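Local coordinates for 1-Cys peroxiredoxin (Vibrio vulnificus MO6-24/O, PDB 5K2I), which probably reduces hydrogen peroxide and other peroxides as a one-cysteine peroxiredoxin of the thioredoxin fold, with a suggested role in scavenging nitric oxide, at residues S122-M127 and N138-K143. Sequence-based numbering, arbitrary orientation.
Sequences SQRYAM and NVEAPK
R124 and E140 bury the most surface here, their side chains running alongside each other in the same direction at the open end of a beta hairpin, away from its turn. R124 NH1 meets E140 OE1 at 2.9 Å in a salt bridge, the oxygen offering its syn lone pair and lying in the guanidinium plane; the two flat groups are 89° apart. E140 reaches this place because CG stands anti to the backbone N (chi1 -175°) and the chain runs on extended. Glutamate suits it, since OE1 also accepts from a water held by R124 N. The backbones bond directly too, E140 N to R124 O at 3.0 Å, nearly straight at 173°. In the antiparallel hydrogen-bonded pair, A126 N to N138 O and N138 N to A126 O are both 2.9 Å; A126 is buried, its small methyl touching F38 and I153. On the other face beta-branched V139, apt for a strand, packs CG2 4.1 Å from Y125 CB, while the ring turns towards helix 103-108. Arginine offers several N-H donors: NE and NH2 bond T47 OG1 and P46 O, tying the hairpin to the loop carrying the peroxiredoxin PxxxTxxC motif; R124 is probably the arginine the family keeps at this active site. Strand 133-139 thus pairs with strand 120-130, which on its other flank pairs with strand 34-40 of the central sheet.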
loop_
_atom_site.group_PDB
_atom_site.type_symbol
_atom_site.label_atom_id
_atom_site.label_comp_id
_atom_site.label_asym_id
_atom_site.label_seq_id
_atom_site.Cartn_x
_atom_site.Cartn_y
_atom_site.Cartn_z
ATOM N N SER A 122 10.101 -0.768 -10.078
ATOM C CA SER A 122 10.627 0.284 -9.221
ATOM C C SER A 122 9.847 0.384 -7.922
ATOM O O SER A 122 8.633 0.175 -7.899
ATOM C CB SER A 122 10.559 1.636 -9.929
ATOM O OG SER A 122 11.143 2.656 -9.136
ATOM N N GLN A 123 10.544 0.727 -6.848
ATOM C CA GLN A 123 9.891 1.226 -5.639
ATOM C C GLN A 123 9.239 2.567 -5.948
ATOM O O GLN A 123 9.630 3.243 -6.913
ATOM C CB GLN A 123 10.901 1.378 -4.503
ATOM C CG GLN A 123 11.497 0.047 -4.044
ATOM C CD GLN A 123 12.645 0.240 -3.059
ATOM O OE1 GLN A 123 13.738 -0.317 -3.236
ATOM N NE2 GLN A 123 12.407 1.033 -2.028
ATOM N N ARG A 124 8.298 2.968 -5.101
ATOM C CA ARG A 124 7.735 4.315 -5.154
ATOM C C ARG A 124 8.683 5.309 -4.509
ATOM O O ARG A 124 9.115 5.109 -3.381
ATOM C CB ARG A 124 6.386 4.363 -4.435
ATOM C CG ARG A 124 5.323 3.523 -5.099
ATOM C CD ARG A 124 3.970 3.668 -4.403
ATOM N NE ARG A 124 2.982 2.771 -4.995
ATOM C CZ ARG A 124 2.816 1.508 -4.616
ATOM N NH1 ARG A 124 3.567 1.001 -3.648
ATOM N NH2 ARG A 124 1.905 0.745 -5.209
ATOM N N TYR A 125 9.015 6.376 -5.230
ATOM C CA TYR A 125 9.824 7.441 -4.677
ATOM C C TYR A 125 9.554 8.733 -5.435
ATOM O O TYR A 125 8.977 8.719 -6.534
ATOM C CB TYR A 125 11.332 7.090 -4.726
ATOM C CG TYR A 125 11.899 6.962 -6.139
ATOM C CD1 TYR A 125 12.225 8.090 -6.884
ATOM C CD2 TYR A 125 12.078 5.716 -6.732
ATOM C CE1 TYR A 125 12.715 7.983 -8.175
ATOM C CE2 TYR A 125 12.584 5.598 -8.022
ATOM C CZ TYR A 125 12.886 6.738 -8.737
ATOM O OH TYR A 125 13.365 6.618 -10.024
ATOM N N ALA A 126 10.011 9.840 -4.876
ATOM C CA ALA A 126 9.970 11.108 -5.586
ATOM C C ALA A 126 11.228 11.884 -5.274
ATOM O O ALA A 126 11.767 11.804 -4.159
ATOM C CB ALA A 126 8.729 11.910 -5.213
ATOM N N MET A 127 11.694 12.614 -6.277
ATOM C CA MET A 127 12.918 13.393 -6.209
ATOM C C MET A 127 12.714 14.826 -6.658
ATOM O O MET A 127 11.901 15.096 -7.562
ATOM C CB MET A 127 13.989 12.816 -7.130
ATOM C CG MET A 127 14.556 11.500 -6.801
ATOM S SD MET A 127 15.661 11.124 -8.186
ATOM C CE MET A 127 16.367 9.610 -7.556
ATOM N N ASN A 138 12.654 11.171 -1.515
ATOM C CA ASN A 138 11.713 10.587 -0.562
ATOM C C ASN A 138 11.297 9.222 -1.073
ATOM O O ASN A 138 10.740 9.119 -2.160
ATOM C CB ASN A 138 10.470 11.473 -0.379
ATOM C CG ASN A 138 10.792 12.843 0.186
ATOM O OD1 ASN A 138 11.748 13.004 0.934
ATOM N ND2 ASN A 138 9.976 13.839 -0.163
ATOM N N VAL A 139 11.574 8.175 -0.301
ATOM C CA VAL A 139 11.274 6.804 -0.705
ATOM C C VAL A 139 10.161 6.242 0.178
ATOM O O VAL A 139 10.169 6.440 1.402
ATOM C CB VAL A 139 12.537 5.908 -0.614
ATOM C CG1 VAL A 139 12.226 4.505 -1.082
ATOM C CG2 VAL A 139 13.677 6.510 -1.449
ATOM N N GLU A 140 9.198 5.563 -0.436
ATOM C CA GLU A 140 8.122 4.931 0.338
ATOM C C GLU A 140 8.694 3.933 1.347
ATOM O O GLU A 140 9.618 3.185 1.041
ATOM C CB GLU A 140 7.120 4.229 -0.597
ATOM C CG GLU A 140 5.891 3.647 0.123
ATOM C CD GLU A 140 4.986 2.795 -0.759
ATOM O OE1 GLU A 140 5.453 2.225 -1.769
ATOM O OE2 GLU A 140 3.790 2.673 -0.408
ATOM N N ALA A 141 8.149 3.939 2.559
ATOM C CA ALA A 141 8.447 2.891 3.537
ATOM C C ALA A 141 7.120 2.344 4.031
ATOM O O ALA A 141 6.589 2.809 5.045
ATOM C CB ALA A 141 9.287 3.424 4.694
ATOM N N PRO A 142 6.552 1.378 3.295
ATOM C CA PRO A 142 5.157 0.989 3.535
ATOM C C PRO A 142 4.890 0.389 4.914
ATOM O O PRO A 142 3.803 0.620 5.453
ATOM C CB PRO A 142 4.876 -0.036 2.425
ATOM C CG PRO A 142 6.215 -0.445 1.910
ATOM C CD PRO A 142 7.119 0.723 2.105
ATOM N N LYS A 143 5.853 -0.327 5.491
ATOM C CA LYS A 143 5.595 -0.988 6.770
ATOM C C LYS A 143 5.472 0.022 7.899
ATOM O O LYS A 143 4.882 -0.273 8.934
ATOM C CB LYS A 143 6.690 -2.000 7.089
ATOM C CG LYS A 143 6.674 -3.191 6.139
ATOM C CD LYS A 143 7.759 -4.195 6.496
ATOM C CE LYS A 143 7.831 -5.310 5.465
ATOM N NZ LYS A 143 8.829 -6.357 5.831
HETATM O O HOH W 1 7.737 1.259 -2.813
#